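Local coordinates for protein CobC (Shigella flexneri 2a, PDB 6NRU) that probably removes the phosphate from alpha-ribazole 5'-phosphate and from adenosylcobalamin 5'-phosphate, a step in assembling the nucleotide loop of vitamin B12, at residues L54-E59 with E81-F86. Numbering follows the deposited sequence.
Sequences LCSELE and ELNEMF
Ser56 and Leu82 bring the two backbones together, their CA atoms 4.6 Å apart, where the chain leaves strand 52-55 and passes the loop that follows strand 76-78. The side chain of Asn83 grips Glu57 at two points. Its OD1 accepts the backbone N-H of Glu57, with N to OD1 at 2.7 Å and the donor lying in the carbonyl plane. On the other branch, Asn83 ND2 gives a hydrogen to Glu57 OE1 at 2.9 Å, reaching that oxygen from above the carboxylate, whose plane is turned 51° from the amide. The pair of bonds fixes the rotation of the amide. Deeper in, Leu82 lays CD1 against the strand backbone and against Leu54 CB, 3.9 Å away. This is the histidine phosphatase fold, in which loops at the C-terminal ends of parallel strands build the catalytic pocket; the side chain of Glu84, probably the proton donor/acceptor, lies about 5 Å from that of His11, the likely phosphohistidine, and about 3 Å from a sulfate ion probably taken up from the crystallisation liquor. Leu58, at the N-cap position of helix 59-69, sets CD1 against Glu84 CB at 3.6 Å. With CG anti to its own backbone N (chi1 -176°) and a bend at chi2, Glu84 carries its carboxylate away from Leu58, and OE1 takes the N-H of Met85 at 2.8 Å from N. Ser56 OG is hydrogen-bonded to His152 NE2, while its CB lies against Leu82 O, a carbonyl that is hydrogen-bonded to Ser151 OG.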
loop_
_atom_site.group_PDB
_atom_site.type_symbol
_atom_site.label_atom_id
_atom_site.label_comp_id
_atom_site.label_asym_id
_atom_site.label_seq_id
_atom_site.Cartn_x
_atom_site.Cartn_y
_atom_site.Cartn_z
ATOM N N LEU A 54 2.297 -10.521 -3.989
ATOM C CA LEU A 54 3.150 -9.968 -2.947
ATOM C C LEU A 54 2.287 -9.123 -2.023
ATOM O O LEU A 54 1.544 -8.250 -2.486
ATOM C CB LEU A 54 4.278 -9.126 -3.545
ATOM C CG LEU A 54 5.033 -9.746 -4.723
ATOM C CD1 LEU A 54 6.064 -8.772 -5.270
ATOM C CD2 LEU A 54 5.696 -11.050 -4.311
ATOM N N CYS A 55 2.381 -9.382 -0.725
ATOM C CA CYS A 55 1.477 -8.793 0.248
ATOM C C CYS A 55 2.264 -8.286 1.448
ATOM O O CYS A 55 3.324 -8.818 1.788
ATOM C CB CYS A 55 0.424 -9.817 0.695
ATOM S SG CYS A 55 -0.842 -9.186 1.799
ATOM N N SER A 56 1.740 -7.243 2.081
ATOM C CA SER A 56 2.353 -6.754 3.305
ATOM C C SER A 56 2.051 -7.706 4.459
ATOM O O SER A 56 1.141 -8.538 4.392
ATOM C CB SER A 56 1.859 -5.345 3.629
ATOM O OG SER A 56 0.820 -5.373 4.589
ATOM N N GLU A 57 2.840 -7.578 5.529
ATOM C CA GLU A 57 2.657 -8.444 6.691
ATOM C C GLU A 57 1.358 -8.142 7.427
ATOM O O GLU A 57 0.757 -9.051 8.013
ATOM C CB GLU A 57 3.830 -8.295 7.660
ATOM C CG GLU A 57 5.188 -8.625 7.085
ATOM C CD GLU A 57 6.285 -8.534 8.127
ATOM O OE1 GLU A 57 6.144 -7.732 9.076
ATOM O OE2 GLU A 57 7.282 -9.272 8.006
ATOM N N LEU A 58 0.920 -6.883 7.416
ATOM C CA LEU A 58 -0.211 -6.474 8.237
ATOM C C LEU A 58 -1.484 -7.182 7.791
ATOM O O LEU A 58 -1.764 -7.304 6.596
ATOM C CB LEU A 58 -0.383 -4.958 8.173
ATOM C CG LEU A 58 0.887 -4.164 8.492
ATOM C CD1 LEU A 58 0.584 -2.685 8.551
ATOM C CD2 LEU A 58 1.501 -4.634 9.800
ATOM N N GLU A 59 -2.259 -7.652 8.774
ATOM C CA GLU A 59 -3.349 -8.577 8.479
ATOM C C GLU A 59 -4.457 -7.923 7.665
ATOM O O GLU A 59 -5.158 -8.616 6.920
ATOM C CB GLU A 59 -3.907 -9.161 9.775
ATOM C CG GLU A 59 -4.386 -10.594 9.627
ATOM C CD GLU A 59 -3.266 -11.536 9.236
ATOM O OE1 GLU A 59 -3.538 -12.505 8.496
ATOM O OE2 GLU A 59 -2.116 -11.310 9.672
ATOM N N GLU A 81 8.796 -5.239 3.410
ATOM C CA GLU A 81 9.007 -3.929 2.809
ATOM C C GLU A 81 7.698 -3.278 2.394
ATOM O O GLU A 81 7.626 -2.046 2.333
ATOM C CB GLU A 81 9.940 -4.045 1.600
ATOM C CG GLU A 81 11.421 -4.155 1.948
ATOM C CD GLU A 81 11.805 -5.525 2.482
ATOM O OE1 GLU A 81 10.981 -6.460 2.376
ATOM O OE2 GLU A 81 12.928 -5.666 3.014
ATOM N N LEU A 82 6.664 -4.074 2.121
ATOM C CA LEU A 82 5.351 -3.565 1.744
ATOM C C LEU A 82 4.525 -3.108 2.937
ATOM O O LEU A 82 3.385 -2.667 2.745
ATOM C CB LEU A 82 4.576 -4.636 0.967
ATOM C CG LEU A 82 5.102 -4.980 -0.430
ATOM C CD1 LEU A 82 4.367 -6.171 -1.022
ATOM C CD2 LEU A 82 4.999 -3.776 -1.352
ATOM N N ASN A 83 5.064 -3.193 4.150
ATOM C CA ASN A 83 4.316 -2.825 5.341
ATOM C C ASN A 83 4.049 -1.328 5.392
ATOM O O ASN A 83 4.804 -0.517 4.850
ATOM C CB ASN A 83 5.074 -3.232 6.602
ATOM C CG ASN A 83 5.078 -4.718 6.820
ATOM O OD1 ASN A 83 4.349 -5.453 6.155
ATOM N ND2 ASN A 83 5.896 -5.177 7.760
ATOM N N GLU A 84 2.963 -0.969 6.070
ATOM C CA GLU A 84 2.707 0.425 6.393
ATOM C C GLU A 84 3.849 0.978 7.236
ATOM O O GLU A 84 4.571 0.236 7.910
ATOM C CB GLU A 84 1.373 0.550 7.138
ATOM C CG GLU A 84 0.924 1.970 7.461
ATOM C CD GLU A 84 0.844 2.858 6.234
ATOM O OE1 GLU A 84 1.856 3.506 5.894
ATOM O OE2 GLU A 84 -0.235 2.908 5.609
HETATM N N MSE A 85 4.032 2.293 7.171
HETATM C CA MSE A 85 4.987 2.975 8.027
HETATM C C MSE A 85 4.659 2.697 9.487
HETATM O O MSE A 85 3.488 2.640 9.861
HETATM C CB MSE A 85 4.965 4.476 7.755
HETATM C CG MSE A 85 6.256 5.190 8.090
HETATM SE SE MSE A 85 6.184 7.072 7.581
HETATM C CE MSE A 85 5.612 7.820 9.286
ATOM N N PHE A 86 5.687 2.511 10.310
ATOM C CA PHE A 86 5.501 2.254 11.735
ATOM C C PHE A 86 5.473 3.587 12.479
ATOM O O PHE A 86 6.496 4.270 12.586
ATOM C CB PHE A 86 6.605 1.347 12.270
ATOM C CG PHE A 86 6.531 1.123 13.749
ATOM C CD1 PHE A 86 5.401 0.562 14.321
ATOM C CD2 PHE A 86 7.586 1.477 14.571
ATOM C CE1 PHE A 86 5.326 0.358 15.682
ATOM C CE2 PHE A 86 7.516 1.274 15.934
ATOM C CZ PHE A 86 6.385 0.714 16.490
#